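Local coordinates for putative uncharacterized protein PH0242 (Pyrococcus horikoshii, PDB 3VU1) that is the C-terminal globular domain of an archaeal AglB, a member of the oligosaccharyltransferase family, rich in beta strands and carrying a bound calcium ion, at residues K231-F236 with I283-G287; R251-I255 with Y481-E485; D289-L295 with I340-K344. One frame throughout, in Å; residues are numbered along the deposited sequence.

Contact 1: residues K231-F236 with I283-G287. With CA (calcium ion), chain C.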
ATOM      1  N   LYS A 231      -4.396  -9.511   5.831  1.00 37.45           N
ATOM      2  CA  LYS A 231      -3.463  -8.557   6.425  1.00 35.25           C
ATOM      3  C   LYS A 231      -3.450  -7.286   5.621  1.00 32.62           C
ATOM      4  O   LYS A 231      -3.621  -6.198   6.182  1.00 29.76           O
ATOM      5  CB  LYS A 231      -2.058  -9.114   6.506  1.00 35.64           C
ATOM      6  CG  LYS A 231      -1.850 -10.239   7.491  1.00 36.63           C
ATOM      7  CD  LYS A 231      -0.795 -11.152   6.913  1.00 39.05           C
ATOM      8  CE  LYS A 231       0.561 -10.945   7.550  1.00 42.87           C
ATOM      9  NZ  LYS A 231       0.738 -11.878   8.700  1.00 43.75           N
ATOM     10  N   LEU A 232      -3.260  -7.433   4.308  1.00 31.59           N
ATOM     11  CA  LEU A 232      -3.350  -6.301   3.395  1.00 31.24           C
ATOM     12  C   LEU A 232      -4.523  -5.383   3.685  1.00 30.26           C
ATOM     13  O   LEU A 232      -4.352  -4.160   3.744  1.00 30.49           O
ATOM     14  CB  LEU A 232      -3.427  -6.751   1.949  1.00 32.63           C
ATOM     15  CG  LEU A 232      -3.201  -5.639   0.901  1.00 33.60           C
ATOM     16  CD1 LEU A 232      -1.736  -5.218   0.841  1.00 35.54           C
ATOM     17  CD2 LEU A 232      -3.633  -6.109  -0.475  1.00 33.99           C
ATOM     18  N   PHE A 233      -5.709  -5.947   3.884  1.00 29.28           N
ATOM     19  CA  PHE A 233      -6.890  -5.099   4.085  1.00 28.68           C
ATOM     20  C   PHE A 233      -6.865  -4.368   5.416  1.00 27.33           C
ATOM     21  O   PHE A 233      -7.586  -3.426   5.601  1.00 30.21           O
ATOM     22  CB  PHE A 233      -8.201  -5.856   3.853  1.00 29.93           C
ATOM     23  CG  PHE A 233      -8.379  -6.324   2.439  1.00 33.51           C
ATOM     24  CD1 PHE A 233      -8.690  -7.646   2.157  1.00 36.50           C
ATOM     25  CD2 PHE A 233      -8.203  -5.444   1.372  1.00 35.06           C
ATOM     26  CE1 PHE A 233      -8.829  -8.086   0.834  1.00 37.40           C
ATOM     27  CE2 PHE A 233      -8.347  -5.872   0.064  1.00 36.16           C
ATOM     28  CZ  PHE A 233      -8.654  -7.196  -0.210  1.00 37.88           C
ATOM     29  N   SER A 234      -6.019  -4.755   6.346  1.00 27.39           N
ATOM     30  CA  SER A 234      -5.872  -3.924   7.542  1.00 27.66           C
ATOM     31  C   SER A 234      -4.814  -2.802   7.347  1.00 29.11           C
ATOM     32  O   SER A 234      -4.816  -1.797   8.085  1.00 27.73           O
ATOM     33  CB  SER A 234      -5.545  -4.799   8.758  1.00 27.28           C
ATOM     34  OG  SER A 234      -4.204  -5.283   8.716  1.00 27.68           O
ATOM     35  N   ASN A 235      -3.905  -2.980   6.380  1.00 27.38           N
ATOM     36  CA  ASN A 235      -2.931  -1.921   6.057  1.00 29.48           C
ATOM     37  C   ASN A 235      -3.470  -0.805   5.144  1.00 31.82           C
ATOM     38  O   ASN A 235      -2.977   0.331   5.173  1.00 30.34           O
ATOM     39  CB  ASN A 235      -1.695  -2.539   5.442  1.00 27.41           C
ATOM     40  CG  ASN A 235      -1.042  -3.510   6.373  1.00 26.11           C
ATOM     41  OD1 ASN A 235      -0.634  -3.148   7.473  1.00 26.34           O
ATOM     42  ND2 ASN A 235      -0.970  -4.746   5.963  1.00 24.91           N
ATOM     43  N   PHE A 236      -4.492  -1.161   4.356  1.00 34.69           N
ATOM     44  CA  PHE A 236      -5.169  -0.270   3.395  1.00 34.54           C
ATOM     45  C   PHE A 236      -6.662  -0.255   3.656  1.00 33.55           C
ATOM     46  O   PHE A 236      -7.359  -1.202   3.310  1.00 33.39           O
ATOM     47  CB  PHE A 236      -4.850  -0.709   1.951  1.00 32.52           C
ATOM     48  CG  PHE A 236      -3.390  -0.609   1.631  1.00 30.99           C
ATOM     49  CD1 PHE A 236      -2.517  -1.651   1.964  1.00 29.97           C
ATOM     50  CD2 PHE A 236      -2.865   0.562   1.059  1.00 30.44           C
ATOM     51  CE1 PHE A 236      -1.153  -1.542   1.706  1.00 31.29           C
ATOM     52  CE2 PHE A 236      -1.497   0.680   0.792  1.00 29.83           C
ATOM     53  CZ  PHE A 236      -0.639  -0.369   1.126  1.00 30.79           C
ATOM     54  N   ILE A 283      -1.353  -8.959  14.251  1.00 38.12           N
ATOM     55  CA  ILE A 283      -0.712  -7.767  13.725  1.00 35.80           C
ATOM     56  C   ILE A 283      -0.199  -7.971  12.305  1.00 35.77           C
ATOM     57  O   ILE A 283       0.432  -8.987  11.987  1.00 36.96           O
ATOM     58  CB  ILE A 283       0.405  -7.309  14.669  1.00 34.74           C
ATOM     59  CG1 ILE A 283      -0.260  -6.723  15.924  1.00 36.03           C
ATOM     60  CG2 ILE A 283       1.341  -6.328  13.971  1.00 32.65           C
ATOM     61  CD1 ILE A 283       0.673  -6.219  17.009  1.00 35.09           C
ATOM     62  N   SER A 284      -0.502  -7.011  11.447  1.00 34.12           N
ATOM     63  CA  SER A 284       0.106  -6.962  10.129  1.00 32.14           C
ATOM     64  C   SER A 284       1.057  -5.771  10.030  1.00 30.01           C
ATOM     65  O   SER A 284       0.630  -4.630  10.168  1.00 32.09           O
ATOM     66  CB  SER A 284      -0.977  -6.892   9.069  1.00 32.51           C
ATOM     67  OG  SER A 284      -0.399  -6.610   7.824  1.00 34.73           O
ATOM     68  N   ALA A 285       2.349  -6.037   9.857  1.00 28.25           N
ATOM     69  CA  ALA A 285       3.339  -4.967   9.661  1.00 27.63           C
ATOM     70  C   ALA A 285       3.771  -4.922   8.199  1.00 28.37           C
ATOM     71  O   ALA A 285       4.312  -5.911   7.656  1.00 28.05           O
ATOM     72  CB  ALA A 285       4.544  -5.140  10.578  1.00 26.11           C
ATOM     73  N   PHE A 286       3.522  -3.781   7.563  1.00 27.42           N
ATOM     74  CA  PHE A 286       3.688  -3.680   6.120  1.00 29.96           C
ATOM     75  C   PHE A 286       4.953  -2.935   5.631  1.00 32.18           C
ATOM     76  O   PHE A 286       5.019  -1.699   5.617  1.00 34.38           O
ATOM     77  CB  PHE A 286       2.435  -3.062   5.465  1.00 29.29           C
ATOM     78  CG  PHE A 286       2.416  -3.234   3.975  1.00 28.51           C
ATOM     79  CD1 PHE A 286       1.852  -4.375   3.405  1.00 25.71           C
ATOM     80  CD2 PHE A 286       3.031  -2.286   3.145  1.00 26.46           C
ATOM     81  CE1 PHE A 286       1.858  -4.542   2.035  1.00 27.04           C
ATOM     82  CE2 PHE A 286       3.052  -2.460   1.781  1.00 25.47           C
ATOM     83  CZ  PHE A 286       2.462  -3.589   1.225  1.00 27.40           C
ATOM     84  N   GLY A 287       5.946  -3.685   5.184  1.00 34.48           N
ATOM     85  CA  GLY A 287       7.133  -3.060   4.626  1.00 34.66           C
ATOM     86  C   GLY A 287       8.235  -2.673   5.591  1.00 35.75           C
ATOM     87  O   GLY A 287       9.389  -2.581   5.179  1.00 41.12           O
TER
HETATM   88 CA    CA C1001       3.855  -7.939   6.637  1.00 49.75          CA
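Phe286, just past the end of strand 275-285, takes the edge of Phe236 on one face in a T-shaped stack. The ring planes are at 90° and the centroids 5.5 Å apart, and CE1 of Phe236 stands over the centre of the Phe286 ring. Leu232, one helical turn before Phe236, lies alongside the same ring and points the same way, its CD1 3.8 Å from CE1 of Phe286. Phe286 has CG anti to its backbone N (chi1 -166°), which swings the ring off the strand toward Leu232 and Phe236, which both approach from one side of its plane. Further back along the strand, Ser284 is pressed against the helix: its CB lies 3.6 Å from CB of Lys231 and 3.6 Å from OG of Ser234. The side chain of Asn235 touches both Ser284 and Phe286, its amide plane tilted 49° to the Phe286 ring. Behind this shell, Ser234 OG donates a 2.8 Å hydrogen bond to Lys231 O, on a lone pair in the carbonyl plane. Two backbone N-H groups, of Ser234 and Asn235, reach the same oxygen, so three donors grip it at the end of the helix. Phe67 stacks on Phe236 from outside the contact. Between Ser284 and Phe286, Ala285 points its methyl away from the helix, while its carbonyl O binds the calcium ion at 2.3 Å; Glu76, His319 and Glu322 also bind this ion. Glu76 further accepts a hydrogen bond from Gly287 N, and Glu322 forms a weak, long ion pair with Lys231. The helix thus packs against the residues flanking a metal ligand. Since Ala285 and His319 both offer neutral carbonyls, the charge of the calcium ion is probably balanced largely by the two glutamates.

Contact 2: residues R251-I255 with Y481-E485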
ATOM      1  N   ARG A 251      -1.937   2.301   6.765  1.00 32.51           N
ATOM      2  CA  ARG A 251      -1.526   2.083   8.137  1.00 31.63           C
ATOM      3  C   ARG A 251      -0.465   1.033   8.098  1.00 31.69           C
ATOM      4  O   ARG A 251      -0.762  -0.155   7.900  1.00 32.65           O
ATOM      5  CB  ARG A 251      -2.694   1.612   8.962  1.00 33.89           C
ATOM      6  CG  ARG A 251      -3.783   2.649   9.117  1.00 35.78           C
ATOM      7  CD  ARG A 251      -5.036   1.973   9.598  1.00 37.55           C
ATOM      8  NE  ARG A 251      -6.050   2.942   9.979  1.00 41.74           N
ATOM      9  CZ  ARG A 251      -7.265   2.614  10.408  1.00 39.83           C
ATOM     10  NH1 ARG A 251      -7.615   1.339  10.531  1.00 37.24           N
ATOM     11  NH2 ARG A 251      -8.109   3.571  10.746  1.00 35.71           N
ATOM     12  N   PRO A 252       0.791   1.459   8.236  1.00 32.55           N
ATOM     13  CA  PRO A 252       1.914   0.503   8.142  1.00 31.67           C
ATOM     14  C   PRO A 252       1.848  -0.586   9.237  1.00 31.70           C
ATOM     15  O   PRO A 252       2.216  -1.741   8.977  1.00 31.81           O
ATOM     16  CB  PRO A 252       3.164   1.381   8.280  1.00 31.13           C
ATOM     17  CG  PRO A 252       2.688   2.673   8.893  1.00 33.78           C
ATOM     18  CD  PRO A 252       1.225   2.838   8.545  1.00 31.91           C
ATOM     19  N   PHE A 253       1.363  -0.234  10.426  1.00 29.76           N
ATOM     20  CA  PHE A 253       1.170  -1.230  11.505  1.00 31.77           C
ATOM     21  C   PHE A 253      -0.299  -1.358  11.896  1.00 31.70           C
ATOM     22  O   PHE A 253      -0.898  -0.453  12.448  1.00 30.50           O
ATOM     23  CB  PHE A 253       2.047  -0.898  12.719  1.00 29.35           C
ATOM     24  CG  PHE A 253       3.457  -0.608  12.345  1.00 29.61           C
ATOM     25  CD1 PHE A 253       3.953   0.701  12.394  1.00 29.77           C
ATOM     26  CD2 PHE A 253       4.285  -1.629  11.868  1.00 28.00           C
ATOM     27  CE1 PHE A 253       5.268   0.976  12.016  1.00 29.08           C
ATOM     28  CE2 PHE A 253       5.583  -1.352  11.470  1.00 27.54           C
ATOM     29  CZ  PHE A 253       6.073  -0.045  11.543  1.00 27.24           C
ATOM     30  N   ALA A 254      -0.875  -2.500  11.589  1.00 32.69           N
ATOM     31  CA  ALA A 254      -2.301  -2.658  11.762  1.00 34.49           C
ATOM     32  C   ALA A 254      -2.663  -4.004  12.400  1.00 36.26           C
ATOM     33  O   ALA A 254      -1.863  -4.971  12.394  1.00 33.58           O
ATOM     34  CB  ALA A 254      -3.001  -2.512  10.430  1.00 33.46           C
ATOM     35  N   ILE A 255      -3.878  -4.042  12.941  1.00 33.97           N
ATOM     36  CA  ILE A 255      -4.434  -5.243  13.524  1.00 31.84           C
ATOM     37  C   ILE A 255      -5.525  -5.722  12.583  1.00 31.48           C
ATOM     38  O   ILE A 255      -6.464  -4.981  12.295  1.00 29.73           O
ATOM     39  CB  ILE A 255      -5.008  -4.958  14.931  1.00 30.01           C
ATOM     40  CG1 ILE A 255      -3.862  -4.684  15.893  1.00 27.79           C
ATOM     41  CG2 ILE A 255      -5.898  -6.112  15.381  1.00 30.25           C
ATOM     42  CD1 ILE A 255      -4.276  -4.129  17.235  1.00 28.58           C
ATOM     43  N   TYR A 481       0.925   5.351  15.417  1.00 36.77           N
ATOM     44  CA  TYR A 481       0.312   4.698  14.289  1.00 33.04           C
ATOM     45  C   TYR A 481      -1.041   4.157  14.697  1.00 34.79           C
ATOM     46  O   TYR A 481      -1.191   3.627  15.803  1.00 35.61           O
ATOM     47  CB  TYR A 481       1.192   3.553  13.859  1.00 32.99           C
ATOM     48  CG  TYR A 481       2.552   4.014  13.336  1.00 36.31           C
ATOM     49  CD1 TYR A 481       3.692   4.022  14.162  1.00 34.56           C
ATOM     50  CD2 TYR A 481       2.696   4.429  12.006  1.00 33.04           C
ATOM     51  CE1 TYR A 481       4.925   4.420  13.661  1.00 35.00           C
ATOM     52  CE2 TYR A 481       3.906   4.844  11.509  1.00 33.64           C
ATOM     53  CZ  TYR A 481       5.022   4.835  12.324  1.00 34.86           C
ATOM     54  OH  TYR A 481       6.213   5.258  11.789  1.00 33.53           O
ATOM     55  N   THR A 482      -2.038   4.314  13.825  1.00 34.59           N
ATOM     56  CA  THR A 482      -3.358   3.766  14.085  1.00 32.84           C
ATOM     57  C   THR A 482      -3.403   2.338  13.588  1.00 33.77           C
ATOM     58  O   THR A 482      -3.213   2.099  12.378  1.00 34.18           O
ATOM     59  CB  THR A 482      -4.449   4.577  13.401  1.00 32.95           C
ATOM     60  OG1 THR A 482      -4.647   5.787  14.141  1.00 38.89           O
ATOM     61  CG2 THR A 482      -5.770   3.807  13.390  1.00 32.49           C
ATOM     62  N   MET A 483      -3.654   1.394  14.501  1.00 30.05           N
ATOM     63  CA  MET A 483      -3.674  -0.003  14.102  1.00 30.14           C
ATOM     64  C   MET A 483      -5.062  -0.468  13.719  1.00 28.77           C
ATOM     65  O   MET A 483      -5.224  -1.261  12.805  1.00 29.17           O
ATOM     66  CB  MET A 483      -3.068  -0.919  15.169  1.00 31.64           C
ATOM     67  CG  MET A 483      -1.750  -0.468  15.769  1.00 31.81           C
ATOM     68  SD  MET A 483      -0.996  -1.770  16.797  1.00 37.41           S
ATOM     69  CE  MET A 483      -0.438  -2.909  15.525  1.00 36.37           C
ATOM     70  N   ILE A 484      -6.059   0.009  14.454  1.00 30.00           N
ATOM     71  CA  ILE A 484      -7.474  -0.374  14.266  1.00 29.74           C
ATOM     72  C   ILE A 484      -8.300   0.508  15.193  1.00 30.92           C
ATOM     73  O   ILE A 484      -7.801   0.966  16.224  1.00 29.93           O
ATOM     74  CB  ILE A 484      -7.750  -1.879  14.569  1.00 28.21           C
ATOM     75  CG1 ILE A 484      -9.127  -2.321  14.008  1.00 24.72           C
ATOM     76  CG2 ILE A 484      -7.587  -2.155  16.072  1.00 27.62           C
ATOM     77  CD1 ILE A 484      -9.381  -3.822  13.902  1.00 20.55           C
ATOM     78  N   GLU A 485      -9.539   0.771  14.783  1.00 34.70           N
ATOM     79  CA  GLU A 485     -10.563   1.404  15.626  1.00 36.81           C
ATOM     80  C   GLU A 485     -11.712   0.428  15.877  1.00 35.44           C
ATOM     81  O   GLU A 485     -12.279  -0.154  14.943  1.00 34.57           O
ATOM     82  CB  GLU A 485     -11.091   2.667  14.982  1.00 38.72           C
ATOM     83  CG  GLU A 485     -10.008   3.700  14.797  1.00 47.85           C
ATOM     84  CD  GLU A 485     -10.549   5.064  14.399  1.00 54.88           C
ATOM     85  OE1 GLU A 485     -11.406   5.121  13.482  1.00 56.27           O
ATOM     86  OE2 GLU A 485     -10.108   6.074  15.006  1.00 54.54           O
TER
HETATM   87  O   HOH W   1      -6.407  -1.069  10.337  1.00 24.94           O
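A seam between two beta sheets forms where Phe253 and Ile255 of strand 253-262 meet Tyr481 and Met483 of strand 464-487. The strands run nearly parallel, at 13°, and one backbone bond crosses between them: Ile255 N donates to Met483 O at 3.1 Å. The bond is nearly straight at the hydrogen, but the donor stands well above the carbonyl plane. Phe253 turns its edge onto the face of Tyr481 in a T-shaped pair, centroids 4.9 Å apart, with CD1 over the centre of the tyrosine ring. Pro252 meets that ring at the CD2 and CE2 atoms, its CG 3.6 Å from CD2 of Tyr481. Met483 is bent at its last torsion (chi3 73°), and this folds CE back to within 3.9 Å of Ile255 CG1. Ile255 also crosses Ile484 at about a right angle, its CB 4.0 Å from CG2 of Ile484. The extended chain of Arg251 passes over Thr482, whose CG2 lies under one face of the guanidinium, offset toward its rim. In the guanidinium plane a water accepts from Arg251 NH1 and donates to Met483 O, so this carbonyl serves both strand and water. Glu249 forms a salt bridge with Arg251 NE, while Glu485 pairs with Arg338, and Tyr481 OH is hydrogen-bonded to Glu80. On its far flanks the seam is continued by strand 275-285, bonded to 253-262 and touching Ile255, and by strand 336-356, bonded to 464-487; helix 228-235 packs on Ala254.

Contact 3: residues D289-L295 with I340-K344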
ATOM      1  N   ASP A 289       9.791  -3.249   9.873  1.00 39.81           N
ATOM      2  CA  ASP A 289       9.695  -3.910  11.175  1.00 38.65           C
ATOM      3  C   ASP A 289       9.084  -3.045  12.272  1.00 36.93           C
ATOM      4  O   ASP A 289       9.171  -1.803  12.227  1.00 34.97           O
ATOM      5  CB  ASP A 289      11.079  -4.385  11.621  1.00 38.03           C
ATOM      6  CG  ASP A 289      11.664  -5.432  10.693  1.00 38.98           C
ATOM      7  OD1 ASP A 289      10.925  -6.246  10.082  1.00 39.07           O
ATOM      8  OD2 ASP A 289      12.889  -5.433  10.573  1.00 42.74           O
ATOM      9  N   ILE A 290       8.478  -3.704  13.262  1.00 36.21           N
ATOM     10  CA  ILE A 290       8.210  -3.059  14.562  1.00 37.72           C
ATOM     11  C   ILE A 290       9.507  -3.135  15.390  1.00 37.98           C
ATOM     12  O   ILE A 290      10.097  -4.210  15.466  1.00 39.84           O
ATOM     13  CB  ILE A 290       7.054  -3.768  15.288  1.00 37.94           C
ATOM     14  CG1 ILE A 290       5.787  -3.679  14.431  1.00 38.78           C
ATOM     15  CG2 ILE A 290       6.805  -3.140  16.649  1.00 36.19           C
ATOM     16  CD1 ILE A 290       4.765  -4.756  14.695  1.00 39.65           C
ATOM     17  N   LYS A 291       9.966  -2.011  15.949  1.00 37.27           N
ATOM     18  CA  LYS A 291      11.180  -1.935  16.803  1.00 40.25           C
ATOM     19  C   LYS A 291      10.921  -1.034  17.986  1.00 40.46           C
ATOM     20  O   LYS A 291      10.541   0.133  17.800  1.00 38.37           O
ATOM     21  CB  LYS A 291      12.379  -1.301  16.084  1.00 43.82           C
ATOM     22  CG  LYS A 291      13.016  -2.146  15.001  1.00 54.14           C
ATOM     23  CD  LYS A 291      14.200  -1.463  14.329  1.00 58.46           C
ATOM     24  CE  LYS A 291      13.754  -0.421  13.319  1.00 60.68           C
ATOM     25  NZ  LYS A 291      14.833  -0.136  12.333  1.00 68.15           N
ATOM     26  N   ASN A 292      11.156  -1.552  19.195  1.00 39.85           N
ATOM     27  CA  ASN A 292      11.134  -0.715  20.404  1.00 37.33           C
ATOM     28  C   ASN A 292       9.868   0.053  20.449  1.00 33.70           C
ATOM     29  O   ASN A 292       9.900   1.265  20.518  1.00 34.61           O
ATOM     30  CB  ASN A 292      12.313   0.286  20.429  1.00 37.52           C
ATOM     31  CG  ASN A 292      13.663  -0.394  20.273  1.00 37.83           C
ATOM     32  OD1 ASN A 292      13.958  -1.401  20.916  1.00 41.12           O
ATOM     33  ND2 ASN A 292      14.467   0.128  19.383  1.00 39.06           N
ATOM     34  N   ALA A 293       8.761  -0.671  20.386  1.00 34.00           N
ATOM     35  CA  ALA A 293       7.439  -0.106  20.199  1.00 36.16           C
ATOM     36  C   ALA A 293       6.599  -0.215  21.474  1.00 38.84           C
ATOM     37  O   ALA A 293       6.709  -1.198  22.205  1.00 41.07           O
ATOM     38  CB  ALA A 293       6.739  -0.832  19.042  1.00 34.53           C
ATOM     39  N   THR A 294       5.754   0.783  21.717  1.00 40.77           N
ATOM     40  CA  THR A 294       4.764   0.744  22.795  1.00 42.43           C
ATOM     41  C   THR A 294       3.347   0.630  22.222  1.00 42.62           C
ATOM     42  O   THR A 294       3.014   1.350  21.281  1.00 44.36           O
ATOM     43  CB  THR A 294       4.839   2.022  23.649  1.00 42.25           C
ATOM     44  OG1 THR A 294       6.199   2.260  23.985  1.00 44.11           O
ATOM     45  CG2 THR A 294       4.028   1.885  24.930  1.00 41.86           C
ATOM     46  N   LEU A 295       2.526  -0.258  22.799  1.00 40.28           N
ATOM     47  CA  LEU A 295       1.110  -0.356  22.441  1.00 39.82           C
ATOM     48  C   LEU A 295       0.197   0.471  23.359  1.00 41.06           C
ATOM     49  O   LEU A 295       0.352   0.456  24.590  1.00 41.89           O
ATOM     50  CB  LEU A 295       0.663  -1.800  22.460  1.00 41.44           C
ATOM     51  CG  LEU A 295       1.536  -2.744  21.663  1.00 46.93           C
ATOM     52  CD1 LEU A 295       1.101  -4.191  21.859  1.00 47.93           C
ATOM     53  CD2 LEU A 295       1.491  -2.363  20.196  1.00 49.86           C
ATOM     54  N   ILE A 340      -3.091   2.018  19.226  1.00 37.71           N
ATOM     55  CA  ILE A 340      -1.914   2.738  18.739  1.00 38.34           C
ATOM     56  C   ILE A 340      -0.605   1.962  18.905  1.00 36.53           C
ATOM     57  O   ILE A 340      -0.326   1.415  19.971  1.00 37.33           O
ATOM     58  CB  ILE A 340      -1.787   4.130  19.416  1.00 38.63           C
ATOM     59  CG1 ILE A 340      -2.464   5.210  18.572  1.00 38.13           C
ATOM     60  CG2 ILE A 340      -0.341   4.566  19.495  1.00 36.95           C
ATOM     61  CD1 ILE A 340      -3.936   5.002  18.411  1.00 36.27           C
ATOM     62  N   LEU A 341       0.191   1.917  17.847  1.00 34.30           N
ATOM     63  CA  LEU A 341       1.566   1.488  17.983  1.00 33.20           C
ATOM     64  C   LEU A 341       2.422   2.745  17.942  1.00 33.24           C
ATOM     65  O   LEU A 341       2.324   3.536  17.009  1.00 34.75           O
ATOM     66  CB  LEU A 341       1.953   0.511  16.868  1.00 33.51           C
ATOM     67  CG  LEU A 341       3.353  -0.128  17.018  1.00 37.19           C
ATOM     68  CD1 LEU A 341       3.339  -1.564  16.547  1.00 36.33           C
ATOM     69  CD2 LEU A 341       4.485   0.643  16.315  1.00 36.29           C
ATOM     70  N   ALA A 342       3.231   2.968  18.967  1.00 33.10           N
ATOM     71  CA  ALA A 342       4.190   4.081  18.908  1.00 33.28           C
ATOM     72  C   ALA A 342       5.622   3.535  18.802  1.00 34.85           C
ATOM     73  O   ALA A 342       6.005   2.609  19.532  1.00 35.18           O
ATOM     74  CB  ALA A 342       4.030   5.054  20.057  1.00 27.61           C
ATOM     75  N   GLN A 343       6.359   4.082  17.833  1.00 33.28           N
ATOM     76  CA  GLN A 343       7.758   3.777  17.597  1.00 33.77           C
ATOM     77  C   GLN A 343       8.412   4.926  16.774  1.00 35.82           C
ATOM     78  O   GLN A 343       7.776   5.948  16.462  1.00 37.82           O
ATOM     79  CB  GLN A 343       7.924   2.390  16.947  1.00 31.40           C
ATOM     80  CG  GLN A 343       7.682   2.343  15.454  1.00 29.23           C
ATOM     81  CD  GLN A 343       8.021   1.008  14.849  1.00 29.30           C
ATOM     82  OE1 GLN A 343       7.901  -0.011  15.502  1.00 33.38           O
ATOM     83  NE2 GLN A 343       8.422   1.002  13.586  1.00 28.80           N
ATOM     84  N   LYS A 344       9.693   4.777  16.485  1.00 35.67           N
ATOM     85  CA  LYS A 344      10.424   5.767  15.732  1.00 36.95           C
ATOM     86  C   LYS A 344      10.004   5.798  14.259  1.00 35.71           C
ATOM     87  O   LYS A 344       9.895   4.751  13.615  1.00 34.94           O
ATOM     88  CB  LYS A 344      11.915   5.460  15.819  1.00 38.18           C
ATOM     89  CG  LYS A 344      12.532   5.695  17.178  1.00 41.76           C
ATOM     90  CD  LYS A 344      12.453   7.159  17.573  1.00 47.77           C
ATOM     91  CE  LYS A 344      13.283   7.465  18.810  1.00 52.01           C
ATOM     92  NZ  LYS A 344      12.440   8.254  19.763  1.00 54.63           N
TER
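Gln343 and Leu341 make contact with residues on both arms of a bent chain, 289-295, which turns a corner at Asn292. There Asn292 and Ala293 both face Ile314 in a G1 beta bulge. Beyond the corner, strand 293-301 pairs antiparallel with strand 336-356. Thr294 and Ala342 form a hydrogen-bonded pair, with Thr294 N to Ala342 O at 2.9 Å and Ala342 N to Thr294 O at 2.8 Å. Leu295 and Leu341 follow as a non-hydrogen-bonded pair, their side chains on the sheet face opposite to that of Thr294 and Ala342. The two methyls of Leu341 go to different partners. CD1 goes to Ile290, 3.8 Å from its CG2, and CD2 to Ala293, 3.8 Å from its CB. Leu295 also reaches this leucine, its CD2 4.2 Å from CD1 of Leu341. Ile290 and Leu341 meet at a slant, whereas Ile290 and Gln343 cross at about a right angle. Gln343 holds CG between its backbone N and carbonyl carbon (chi1 80°) and is extended beyond it, which carries the amide to the backbone before the corner. There it bonds to two residues that flank Ile290, much as a strand backbone would. The carbonyl of Asp289 receives one N-H of the amide, while the side-chain carboxylate of Asp289 is hydrogen-bonded to the backbone N of His319, whose carbonyl O binds the calcium ion. Phe253 touches Ile290, Leu341 and Gln343. Gln343 NE2 reaches Asp289 O at 3.2 Å, almost straight and in the planes of both groups, whereas Lys291 N approaches Gln343 OE1 at 2.9 Å from 41° above the carbonyl plane.

How the contacts relate
Contact 2 lies between the other two in a bent chain of contacts: its centre is 8 Å from that of contact 1 and 11 Å from that of contact 3, while the outer two are 15 Å apart. Contacts 1 and 2 share the sheet of strands 253-262 and 275-285; contacts 2 and 3 share the one holding 336-356 and 464-487. Along the chain the segments of contacts 1 and 2 alternate, contact 3 follows contact 1, and contact 2 encloses contact 3. Ile290 of contact 3 packs on Phe253 of contact 2 and on Ile283 and Ala285 of contact 1. Together they tie the late strand 464-487 to the Peripheral 1 region and, through it, to the calcium site.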